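Local coordinates for protein 11R-lipoxygenase (Gersemia fruticosa, PDB 3VF1) that acts as a calcium-dependent lipoxygenase, probably inserting both atoms of molecular oxygen into a polyunsaturated fatty acid at a non-heme iron, at residues Phe280-Glu285 with Leu333-Leu338; Glu288-Arg293 with Ile361-Lys366; Leu498-Ile503 with Val567-Ser572; His504-Asp509 with His656-Lys661. All coordinates share one frame; numbering follows the deposited sequence.

Contact 1. Residues Phe280-Glu285 with Leu333-Leu338; sequences FPVKNE and LGLFYL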
# COMPACT_ATOMS: atom_id res chain seq x y z
N PHE A 280 -22.06 -24.61 -10.56
CA PHE A 280 -22.80 -23.89 -9.52
C PHE A 280 -24.28 -23.93 -9.87
O PHE A 280 -24.87 -22.90 -10.19
CB PHE A 280 -22.30 -22.45 -9.44
CG PHE A 280 -22.73 -21.72 -8.19
CD1 PHE A 280 -23.24 -22.39 -7.10
CD2 PHE A 280 -22.63 -20.33 -8.13
CE1 PHE A 280 -23.63 -21.70 -5.96
CE2 PHE A 280 -23.02 -19.64 -7.00
CZ PHE A 280 -23.52 -20.33 -5.91
N PRO A 281 -24.89 -25.12 -9.80
CA PRO A 281 -26.26 -25.36 -10.27
C PRO A 281 -27.34 -24.79 -9.36
O PRO A 281 -28.10 -25.55 -8.76
CB PRO A 281 -26.34 -26.89 -10.31
CG PRO A 281 -25.42 -27.33 -9.22
CD PRO A 281 -24.29 -26.33 -9.21
N VAL A 282 -27.42 -23.47 -9.27
CA VAL A 282 -28.46 -22.81 -8.49
C VAL A 282 -29.77 -22.81 -9.28
O VAL A 282 -29.83 -22.27 -10.38
CB VAL A 282 -28.08 -21.36 -8.15
CG1 VAL A 282 -29.25 -20.65 -7.48
CG2 VAL A 282 -26.85 -21.32 -7.27
N LYS A 283 -30.80 -23.41 -8.70
CA LYS A 283 -32.10 -23.48 -9.35
C LYS A 283 -33.05 -22.42 -8.81
O LYS A 283 -32.96 -22.03 -7.65
CB LYS A 283 -32.71 -24.88 -9.18
CG LYS A 283 -31.82 -26.01 -9.67
CD LYS A 283 -31.38 -25.77 -11.11
CE LYS A 283 -30.43 -26.84 -11.59
NZ LYS A 283 -29.93 -26.55 -12.97
N ASN A 284 -33.94 -21.95 -9.67
CA ASN A 284 -34.88 -20.89 -9.32
C ASN A 284 -35.67 -21.21 -8.06
O ASN A 284 -35.93 -20.33 -7.24
CB ASN A 284 -35.83 -20.63 -10.49
CG ASN A 284 -36.80 -19.50 -10.22
OD1 ASN A 284 -36.40 -18.34 -10.13
ND2 ASN A 284 -38.08 -19.83 -10.09
N GLU A 285 -36.05 -22.48 -7.90
CA GLU A 285 -36.84 -22.90 -6.74
C GLU A 285 -36.14 -22.54 -5.44
O GLU A 285 -36.78 -22.26 -4.43
CB GLU A 285 -37.14 -24.41 -6.80
CG GLU A 285 -36.39 -25.27 -5.78
CD GLU A 285 -35.51 -26.34 -6.42
OE1 GLU A 285 -35.69 -26.62 -7.62
OE2 GLU A 285 -34.63 -26.89 -5.72
N LEU A 333 -18.49 -20.49 -3.65
CA LEU A 333 -19.08 -19.54 -4.58
C LEU A 333 -20.27 -18.90 -3.90
O LEU A 333 -21.09 -19.58 -3.28
CB LEU A 333 -19.54 -20.23 -5.87
CG LEU A 333 -18.47 -20.93 -6.70
CD1 LEU A 333 -18.31 -22.38 -6.26
CD2 LEU A 333 -18.81 -20.85 -8.18
N GLY A 334 -20.37 -17.58 -3.99
CA GLY A 334 -21.48 -16.86 -3.41
C GLY A 334 -22.26 -16.14 -4.49
O GLY A 334 -21.68 -15.56 -5.40
N LEU A 335 -23.59 -16.18 -4.38
CA LEU A 335 -24.44 -15.49 -5.34
C LEU A 335 -25.20 -14.38 -4.63
O LEU A 335 -25.72 -14.59 -3.53
CB LEU A 335 -25.41 -16.47 -6.00
CG LEU A 335 -26.01 -16.02 -7.33
CD1 LEU A 335 -24.92 -15.96 -8.40
CD2 LEU A 335 -27.13 -16.94 -7.76
N PHE A 336 -25.26 -13.21 -5.25
CA PHE A 336 -25.90 -12.05 -4.63
C PHE A 336 -26.96 -11.46 -5.54
O PHE A 336 -26.93 -11.65 -6.76
CB PHE A 336 -24.85 -10.99 -4.30
CG PHE A 336 -23.79 -11.46 -3.34
CD1 PHE A 336 -22.80 -12.33 -3.75
CD2 PHE A 336 -23.78 -11.02 -2.02
CE1 PHE A 336 -21.82 -12.76 -2.88
CE2 PHE A 336 -22.81 -11.45 -1.14
CZ PHE A 336 -21.83 -12.32 -1.57
N TYR A 337 -27.91 -10.75 -4.94
CA TYR A 337 -29.00 -10.13 -5.67
C TYR A 337 -29.01 -8.64 -5.41
O TYR A 337 -28.85 -8.20 -4.27
CB TYR A 337 -30.33 -10.74 -5.23
CG TYR A 337 -31.54 -10.25 -6.00
CD1 TYR A 337 -31.73 -10.61 -7.32
CD2 TYR A 337 -32.49 -9.44 -5.39
CE1 TYR A 337 -32.84 -10.17 -8.02
CE2 TYR A 337 -33.60 -9.00 -6.09
CZ TYR A 337 -33.76 -9.36 -7.40
OH TYR A 337 -34.86 -8.93 -8.11
N LEU A 338 -29.20 -7.85 -6.46
CA LEU A 338 -29.29 -6.40 -6.33
C LEU A 338 -30.73 -6.00 -6.06
O LEU A 338 -31.56 -5.98 -6.97
CB LEU A 338 -28.78 -5.71 -7.59
CG LEU A 338 -28.90 -4.18 -7.62
CD1 LEU A 338 -28.05 -3.55 -6.52
CD2 LEU A 338 -28.50 -3.65 -8.98

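Contact 2. Residues Glu288-Arg293 with Ile361-Lys366; sequences EKLLDR and IWTPLK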
# COMPACT_ATOMS: atom_id res chain seq x y z
N GLU A 288 -36.17 -18.18 -5.46
CA GLU A 288 -37.19 -17.37 -6.11
C GLU A 288 -37.87 -16.38 -5.16
O GLU A 288 -38.09 -15.22 -5.52
CB GLU A 288 -38.25 -18.25 -6.77
CG GLU A 288 -39.25 -17.46 -7.60
CD GLU A 288 -40.37 -18.33 -8.16
OE1 GLU A 288 -40.83 -19.24 -7.44
OE2 GLU A 288 -40.78 -18.09 -9.31
N LYS A 289 -38.21 -16.82 -3.95
CA LYS A 289 -38.92 -15.96 -3.01
C LYS A 289 -38.00 -14.91 -2.38
O LYS A 289 -38.46 -14.01 -1.69
CB LYS A 289 -39.61 -16.79 -1.92
CG LYS A 289 -40.96 -17.37 -2.35
CD LYS A 289 -41.55 -18.29 -1.29
CE LYS A 289 -42.07 -17.53 -0.07
NZ LYS A 289 -43.34 -16.80 -0.34
N LEU A 290 -36.70 -15.04 -2.63
CA LEU A 290 -35.74 -14.03 -2.19
C LEU A 290 -35.68 -12.88 -3.18
O LEU A 290 -35.30 -11.76 -2.83
CB LEU A 290 -34.35 -14.66 -2.04
CG LEU A 290 -34.24 -15.82 -1.05
CD1 LEU A 290 -32.86 -16.44 -1.12
CD2 LEU A 290 -34.56 -15.35 0.35
N LEU A 291 -36.06 -13.15 -4.43
CA LEU A 291 -36.03 -12.15 -5.48
C LEU A 291 -37.27 -11.27 -5.41
O LEU A 291 -38.11 -11.43 -4.53
CB LEU A 291 -35.96 -12.82 -6.85
CG LEU A 291 -34.97 -13.97 -6.99
CD1 LEU A 291 -34.95 -14.50 -8.42
CD2 LEU A 291 -33.57 -13.55 -6.56
N ASP A 292 -37.38 -10.33 -6.35
CA ASP A 292 -38.57 -9.50 -6.46
C ASP A 292 -39.74 -10.33 -6.95
O ASP A 292 -39.56 -11.31 -7.67
CB ASP A 292 -38.33 -8.35 -7.43
CG ASP A 292 -37.42 -7.27 -6.85
OD1 ASP A 292 -37.94 -6.39 -6.14
OD2 ASP A 292 -36.21 -7.31 -7.12
N ARG A 293 -40.95 -9.95 -6.54
CA ARG A 293 -42.15 -10.57 -7.06
C ARG A 293 -42.19 -10.40 -8.57
O ARG A 293 -42.01 -9.30 -9.09
CB ARG A 293 -43.40 -9.93 -6.44
CG ARG A 293 -43.67 -10.36 -5.02
CD ARG A 293 -44.91 -9.67 -4.47
NE ARG A 293 -45.36 -10.26 -3.20
CZ ARG A 293 -44.91 -9.90 -2.00
NH1 ARG A 293 -43.99 -8.95 -1.88
NH2 ARG A 293 -45.39 -10.50 -0.92
N ILE A 361 -26.07 -26.73 -2.22
CA ILE A 361 -26.27 -25.29 -2.29
C ILE A 361 -27.06 -24.81 -1.08
O ILE A 361 -28.17 -25.28 -0.83
CB ILE A 361 -27.00 -24.89 -3.58
CG1 ILE A 361 -26.14 -25.27 -4.79
CG2 ILE A 361 -27.30 -23.40 -3.58
CD1 ILE A 361 -26.77 -24.95 -6.13
N TRP A 362 -26.48 -23.88 -0.33
CA TRP A 362 -27.12 -23.33 0.86
C TRP A 362 -27.89 -22.08 0.51
O TRP A 362 -27.49 -21.31 -0.36
CB TRP A 362 -26.06 -23.02 1.93
CG TRP A 362 -25.18 -24.18 2.24
CD1 TRP A 362 -24.06 -24.57 1.55
CD2 TRP A 362 -25.33 -25.11 3.32
NE1 TRP A 362 -23.51 -25.68 2.14
CE2 TRP A 362 -24.27 -26.03 3.23
CE3 TRP A 362 -26.25 -25.25 4.36
CZ2 TRP A 362 -24.11 -27.08 4.13
CZ3 TRP A 362 -26.09 -26.29 5.25
CH2 TRP A 362 -25.03 -27.19 5.14
N THR A 363 -29.01 -21.87 1.19
CA THR A 363 -29.92 -20.78 0.86
C THR A 363 -30.80 -20.45 2.07
O THR A 363 -31.33 -21.35 2.72
CB THR A 363 -30.81 -21.19 -0.34
OG1 THR A 363 -30.12 -20.91 -1.56
CG2 THR A 363 -32.11 -20.45 -0.33
N PRO A 364 -30.96 -19.15 2.37
CA PRO A 364 -31.73 -18.74 3.55
C PRO A 364 -33.21 -19.09 3.44
O PRO A 364 -33.92 -19.13 4.44
CB PRO A 364 -31.53 -17.23 3.60
CG PRO A 364 -31.26 -16.84 2.18
CD PRO A 364 -30.50 -17.99 1.59
N LEU A 365 -33.67 -19.31 2.21
CA LEU A 365 -35.03 -19.74 1.94
C LEU A 365 -35.28 -21.21 2.29
O LEU A 365 -36.34 -21.56 2.82
CB LEU A 365 -35.35 -19.52 0.46
CG LEU A 365 -36.82 -19.59 0.05
CD1 LEU A 365 -37.60 -18.43 0.63
CD2 LEU A 365 -36.92 -19.60 -1.47
N LYS A 366 -34.31 -22.07 2.00
CA LYS A 366 -34.50 -23.52 2.11
C LYS A 366 -33.77 -24.12 3.31
O LYS A 366 -34.04 -25.25 3.70
CB LYS A 366 -34.01 -24.22 0.84
CG LYS A 366 -34.80 -23.87 -0.41
CD LYS A 366 -36.25 -24.28 -0.29
CE LYS A 366 -37.02 -23.99 -1.57
NZ LYS A 366 -38.47 -24.31 -1.43

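Contact 3. Residues Leu498-Ile503 with Val567-Ser572; sequences LLWNVI and VVFTCS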
# COMPACT_ATOMS: atom_id res chain seq x y z
N LEU A 498 -13.11 9.00 -8.04
CA LEU A 498 -12.84 10.43 -7.90
C LEU A 498 -11.35 10.66 -7.72
O LEU A 498 -10.76 11.55 -8.34
CB LEU A 498 -13.60 11.01 -6.71
CG LEU A 498 -15.12 11.10 -6.83
CD1 LEU A 498 -15.71 11.64 -5.53
CD2 LEU A 498 -15.52 11.98 -8.00
N LEU A 499 -10.74 9.85 -6.86
CA LEU A 499 -9.33 9.99 -6.53
C LEU A 499 -8.45 9.62 -7.72
O LEU A 499 -7.44 10.27 -7.98
CB LEU A 499 -8.98 9.11 -5.33
CG LEU A 499 -9.55 9.59 -4.00
CD1 LEU A 499 -9.77 8.44 -3.04
CD2 LEU A 499 -8.63 10.63 -3.39
N TRP A 500 -8.83 8.57 -8.43
CA TRP A 500 -8.10 8.13 -9.61
C TRP A 500 -8.01 9.25 -10.64
O TRP A 500 -6.94 9.56 -11.15
CB TRP A 500 -8.77 6.91 -10.23
CG TRP A 500 -8.15 6.48 -11.52
CD1 TRP A 500 -8.45 6.94 -12.76
CD2 TRP A 500 -7.12 5.50 -11.69
NE1 TRP A 500 -7.67 6.32 -13.70
CE2 TRP A 500 -6.85 5.42 -13.07
CE3 TRP A 500 -6.40 4.69 -10.81
CZ2 TRP A 500 -5.88 4.56 -13.59
CZ3 TRP A 500 -5.45 3.83 -11.33
CH2 TRP A 500 -5.20 3.77 -12.71
N ASN A 501 -9.16 9.87 -10.93
CA ASN A 501 -9.22 10.93 -11.92
C ASN A 501 -8.50 12.20 -11.47
O ASN A 501 -7.93 12.92 -12.28
CB ASN A 501 -10.68 11.25 -12.25
CG ASN A 501 -11.33 10.19 -13.11
OD1 ASN A 501 -10.70 9.63 -14.01
ND2 ASN A 501 -12.60 9.89 -12.84
N VAL A 502 -8.52 12.46 -10.16
CA VAL A 502 -7.83 13.62 -9.61
C VAL A 502 -6.32 13.41 -9.60
O VAL A 502 -5.55 14.34 -9.84
CB VAL A 502 -8.33 13.95 -8.19
CG1 VAL A 502 -7.22 14.59 -7.36
CG2 VAL A 502 -9.54 14.86 -8.25
N ILE A 503 -5.90 12.18 -9.33
CA ILE A 503 -4.48 11.84 -9.34
C ILE A 503 -3.96 11.79 -10.77
O ILE A 503 -2.82 12.17 -11.04
CB ILE A 503 -4.22 10.48 -8.66
CG1 ILE A 503 -4.42 10.60 -7.15
CG2 ILE A 503 -2.80 10.01 -8.95
CD1 ILE A 503 -4.39 9.27 -6.42
N VAL A 567 0.79 3.80 -10.11
CA VAL A 567 1.70 3.70 -8.98
C VAL A 567 1.26 4.59 -7.82
O VAL A 567 1.17 4.14 -6.68
CB VAL A 567 3.14 4.08 -9.38
CG1 VAL A 567 4.06 4.07 -8.16
CG2 VAL A 567 3.66 3.12 -10.44
N VAL A 568 0.99 5.86 -8.12
CA VAL A 568 0.60 6.82 -7.09
C VAL A 568 -0.72 6.41 -6.43
O VAL A 568 -0.88 6.53 -5.22
CB VAL A 568 0.45 8.24 -7.68
CG1 VAL A 568 -0.13 9.19 -6.63
CG2 VAL A 568 1.78 8.75 -8.18
N PHE A 569 -1.65 5.92 -7.24
CA PHE A 569 -2.96 5.52 -6.74
C PHE A 569 -2.87 4.28 -5.85
O PHE A 569 -3.52 4.21 -4.81
CB PHE A 569 -3.91 5.23 -7.90
CG PHE A 569 -5.26 4.74 -7.47
CD1 PHE A 569 -6.29 5.62 -7.18
CD2 PHE A 569 -5.50 3.38 -7.34
CE1 PHE A 569 -7.52 5.17 -6.78
CE2 PHE A 569 -6.75 2.92 -6.94
CZ PHE A 569 -7.76 3.81 -6.66
N THR A 570 -2.05 3.32 -6.25
CA THR A 570 -1.93 2.06 -5.52
C THR A 570 -1.16 2.24 -4.21
O THR A 570 -1.50 1.62 -3.20
CB THR A 570 -1.22 0.98 -6.37
OG1 THR A 570 -2.02 0.68 -7.52
CG2 THR A 570 -1.02 -0.29 -5.56
N CYS A 571 -0.13 3.08 -4.24
CA CYS A 571 0.69 3.31 -3.05
C CYS A 571 -0.04 4.13 -2.00
O CYS A 571 0.27 4.05 -0.81
CB CYS A 571 2.00 4.01 -3.43
SG CYS A 571 3.13 3.01 -4.42
N SER A 572 -1.02 4.92 -2.43
CA SER A 572 -1.75 5.79 -1.51
C SER A 572 -3.17 5.28 -1.25
O SER A 572 -3.46 4.77 -0.16
CB SER A 572 -1.79 7.23 -2.04
OG SER A 572 -2.41 7.30 -3.31

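Contact 4. Residues His504-Asp509 with His656-Lys661; sequences HQFVQD and HAAMAK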
# COMPACT_ATOMS: atom_id res chain seq x y z
N HIS A 504 -4.79 11.32 -11.69
CA HIS A 504 -4.41 11.26 -13.10
C HIS A 504 -4.18 12.66 -13.63
O HIS A 504 -3.27 12.90 -14.42
CB HIS A 504 -5.48 10.56 -13.93
CG HIS A 504 -5.12 10.40 -15.37
ND1 HIS A 504 -5.39 11.37 -16.31
CD2 HIS A 504 -4.49 9.40 -16.03
CE1 HIS A 504 -4.95 10.97 -17.49
NE2 HIS A 504 -4.40 9.77 -17.35
N GLN A 505 -5.01 13.60 -13.19
CA GLN A 505 -4.89 14.99 -13.61
C GLN A 505 -3.58 15.59 -13.09
O GLN A 505 -2.88 16.29 -13.81
CB GLN A 505 -6.07 15.81 -13.10
CG GLN A 505 -6.10 17.24 -13.62
CD GLN A 505 -6.20 17.30 -15.13
OE1 GLN A 505 -7.09 16.70 -15.72
NE2 GLN A 505 -5.27 18.02 -15.75
N PHE A 506 -3.26 15.30 -11.83
CA PHE A 506 -2.05 15.82 -11.21
C PHE A 506 -0.80 15.30 -11.92
O PHE A 506 0.09 16.08 -12.26
CB PHE A 506 -1.99 15.44 -9.73
CG PHE A 506 -0.67 15.72 -9.08
CD1 PHE A 506 -0.17 17.00 -9.02
CD2 PHE A 506 0.08 14.69 -8.53
CE1 PHE A 506 1.05 17.26 -8.43
CE2 PHE A 506 1.30 14.94 -7.93
CZ PHE A 506 1.79 16.23 -7.88
N VAL A 507 -0.74 13.99 -12.14
CA VAL A 507 0.40 13.39 -12.81
C VAL A 507 0.56 13.96 -14.22
O VAL A 507 1.67 14.20 -14.68
CB VAL A 507 0.27 11.86 -12.89
CG1 VAL A 507 1.30 11.27 -13.84
CG2 VAL A 507 0.40 11.25 -11.50
N GLN A 508 -0.56 14.17 -14.90
CA GLN A 508 -0.54 14.72 -16.25
C GLN A 508 0.00 16.14 -16.25
O GLN A 508 0.79 16.52 -17.12
CB GLN A 508 -1.94 14.70 -16.86
CG GLN A 508 -2.00 15.19 -18.30
CD GLN A 508 -3.36 15.01 -18.92
OE1 GLN A 508 -4.22 15.89 -18.84
NE2 GLN A 508 -3.58 13.86 -19.55
N ASP A 509 -0.42 16.94 -15.27
CA ASP A 509 0.05 18.31 -15.15
C ASP A 509 1.56 18.36 -14.97
O ASP A 509 2.25 19.12 -15.64
CB ASP A 509 -0.64 19.02 -13.98
CG ASP A 509 -2.11 19.28 -14.24
OD1 ASP A 509 -2.55 19.13 -15.40
OD2 ASP A 509 -2.83 19.65 -13.28
N HIS A 656 4.73 23.53 -8.12
CA HIS A 656 3.99 23.94 -6.93
C HIS A 656 2.54 24.29 -7.29
O HIS A 656 1.62 24.00 -6.52
CB HIS A 656 4.67 25.14 -6.27
CG HIS A 656 6.03 24.84 -5.73
ND1 HIS A 656 7.00 25.80 -5.58
CD2 HIS A 656 6.57 23.68 -5.30
CE1 HIS A 656 8.09 25.24 -5.08
NE2 HIS A 656 7.86 23.96 -4.90
N ALA A 657 2.35 24.90 -8.45
CA ALA A 657 1.01 25.25 -8.91
C ALA A 657 0.20 23.98 -9.17
O ALA A 657 -0.99 23.92 -8.84
CB ALA A 657 1.09 26.09 -10.18
N ALA A 658 0.84 22.97 -9.75
CA ALA A 658 0.18 21.71 -10.03
C ALA A 658 -0.20 21.01 -8.73
O ALA A 658 -1.31 20.49 -8.59
CB ALA A 658 1.08 20.82 -10.87
N MET A 659 0.72 21.01 -7.78
CA MET A 659 0.50 20.40 -6.48
C MET A 659 -0.62 21.10 -5.71
O MET A 659 -1.41 20.45 -5.03
CB MET A 659 1.79 20.42 -5.65
CG MET A 659 2.77 19.32 -6.01
SD MET A 659 4.44 19.63 -5.41
CE MET A 659 4.11 20.36 -3.80
N ALA A 660 -0.69 22.42 -5.83
CA ALA A 660 -1.71 23.18 -5.12
C ALA A 660 -3.10 22.90 -5.71
O ALA A 660 -4.08 22.80 -4.98
CB ALA A 660 -1.40 24.67 -5.19
N LYS A 661 -3.16 22.79 -7.03
CA LYS A 661 -4.40 22.45 -7.72
C LYS A 661 -4.86 21.06 -7.29
O LYS A 661 -6.05 20.80 -7.12
CB LYS A 661 -4.18 22.50 -9.23
CG LYS A 661 -5.35 21.99 -10.06
CD LYS A 661 -4.92 21.80 -11.51
CE LYS A 661 -6.00 21.11 -12.33
NZ LYS A 661 -5.47 20.68 -13.66
O HOH W 1 -3.02 18.98 -10.63

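Contact 1. Residues Phe280-Glu285 with Leu333-Leu338
Phe280 and Val282, on the chain leading into helix 284-287, lie over Leu333 and Leu335 of strand 333-338, the central strand of a five-stranded antiparallel sheet. Because residues alternate along the strand, both leucines point toward this covering chain, while Phe336 faces the other way and meets Phe261 edge-to-face. Phe280 does most of the touching. Its CG lies anti to the backbone N (chi1 -166°), which carries the ring down to the strand. There it makes a CH-pi contact: Leu333 CB sits over one face, 3.9 Å from the centroid of the Phe280 ring and 17° off the normal. The ring's rim reaches the strand as well, with Phe280 CZ 3.7 Å from Leu333 O and Phe280 CE2 4.1 Å from Leu335 CB. On the opposite face lies Val282 CG2, 3.5 Å above the Phe280 ring plane, so the ring is clamped between its own near neighbour and the strand. An inverse gamma turn centred on Pro281 brings that neighbour round, with Val282 N hydrogen-bonded to Phe280 O at 2.8 Å. Farther along, Val282 CG1 approaches Leu335 CD2 at 4.3 Å, a looser touch. With Phe280 cut back to an alanine, Leu333 CB would probably lose its CH-pi partner and a gap would open between Leu333 and Val282. Backbone hydrogen bonds join Gly334 to Thr309 on one neighbouring strand and Leu333 to Gln350 on the other, and the whole is a loop packed apolarly across the middle of an antiparallel beta-sheet within the lipoxygenase region.

Contact 2. Residues Glu288-Arg293 with Ile361-Lys366
Leu365 meets Leu290 and Lys289 with successive parts of its side chain. It starts at CB, where Leu365 CB lies 4.1 Å from Leu290 CG; the two side chains run antiparallel, one past the other. A chi1 of -166° swings CG away from the backbone N, and the chain then forks over the base of Lys289. Leu365 CD1 reaches Lys289 CB at 3.6 Å, and Leu365 CD2 comes to 3.9 Å from the same Lys289 CB. Leu365 CD2 also rests beside the start of the turn, 4.3 Å from Glu288 N. That turn is a short helix-like piece following helix 284-287, closed by a hydrogen bond from Leu291 N to Glu288 O. Its partner segment leaves the short edge strand 361-362 of the five-stranded antiparallel beta-sheet, so this is surface packing at the point where that strand ends and the chain heads for helix 369-410. Pro364 meets the branched end of Leu290: Leu290 CD1 lies 3.7 Å from Pro364 CG, and Leu290 CD2 is 4.1 Å from that same Pro364 CG. Thr363 adds its methyl, CG2, 4.2 Å from Leu290 CD1, while its hydroxyl OG1 is hydrogen-bonded to Ile347 O on strand 344-350.

Contact 3. Residues Leu498-Ile503 with Val567-Ser572
Trp500 turns the edge of its indole against the face of Phe569 in a T-shaped pair. The six-membered ring of Trp500 and the Phe569 ring have centroids 5.2 Å apart and planes at 71°. The leading atom is Trp500 CE3, 3.5 Å from Phe569 CG and offset toward the rim of the phenyl ring. At the phenyl edge, near its plane, Leu499 CB approaches Phe569 CE1 at 4.4 Å. Ile503 meets the same ring at a slant, CD1 lying 4.2 Å from Phe569 CD1, and its other branch, Ile503 CG2, packs 3.6 Å from Val568 CG1. Replacing Phe569 by an alanine would probably leave the Trp500 edge without its aromatic face and take from Leu499 CB and Ile503 CD1 the ring they both rest against. Ser572 lies on a wider pi-type turn, and its OG donates to Val568 O at 2.6 Å, a bond that satisfies this buried hydroxyl within its own helix. The helix it sits on, 557-579, goes on to supply the iron ligands His575 and Asn579. Segments 498-503 and 567-572 run at 136° to each other, their axes 10.0 Å apart at the closest. Val502 of helix 491-514 packs on helix 653-676, whereas Val567 and Thr570 of helix 557-579 touch helix 369-410.

Contact 4. Residues His504-Asp509 with His656-Lys661
Ala658 is the first residue of helix segment 656-661 to meet Asp509 and Phe506 of helix segment 504-509. The two form an antiparallel helix pair, their axes at 174° and 9.4 Å apart. Ala658 CB rests 4.0 Å from Asp509 CB where the backbones come nearest, its small side chain taking up little room between them. The carbonyl oxygen of Ala658 is reached from the partner helix: Phe506 CD1 approaches Ala658 O at 3.7 Å, ring edge foremost, and a water donates to that same Ala658 O at 3.1 Å. Next comes Met659, which runs alongside the phenyl ring; Met659 CG lies 3.6 Å from Phe506 CE1, and the rest of its chain leads away. Phe506 also stacks on Phe662, the residue just beyond this segment. One turn after Ala658, Lys661 stretches out along the surface; a chi1 of 172° and extended torsions beyond it carry the amine across the Asp509 side chain at about a right angle. Lys661 NZ donates to the syn lone pair of Asp509 OD2 at 2.9 Å, a salt bridge across the helices. Within the partner helix, Gln505 NE2 reaches Asp509 OD1 at 3.0 Å, from 32° out of the carboxylate plane, so each oxygen is held. The bridging water, lying in the plane of the Phe506 ring at its edge, gives its other hydrogen bond to Asp509 OD2 at 2.7 Å.

The four contacts fall into two groups. Contacts 1 and 2, with centres about 9 Å apart, both bind the chain around helix 284-287 to one antiparallel sheet: contact 1 is buried on its central strand, contact 2 lies at the surface beside one of its edge strands. They touch where Val282 packs on Ile361. Contacts 3 and 4 share helix 491-514, successive turns of which pack on different helices, with centres about 12 Å apart. Contact 3 is buried, aromatic and aliphatic, close to the iron ligands; contact 4, partly exposed, adds a salt bridge and a water, the one ionic link across any of the four.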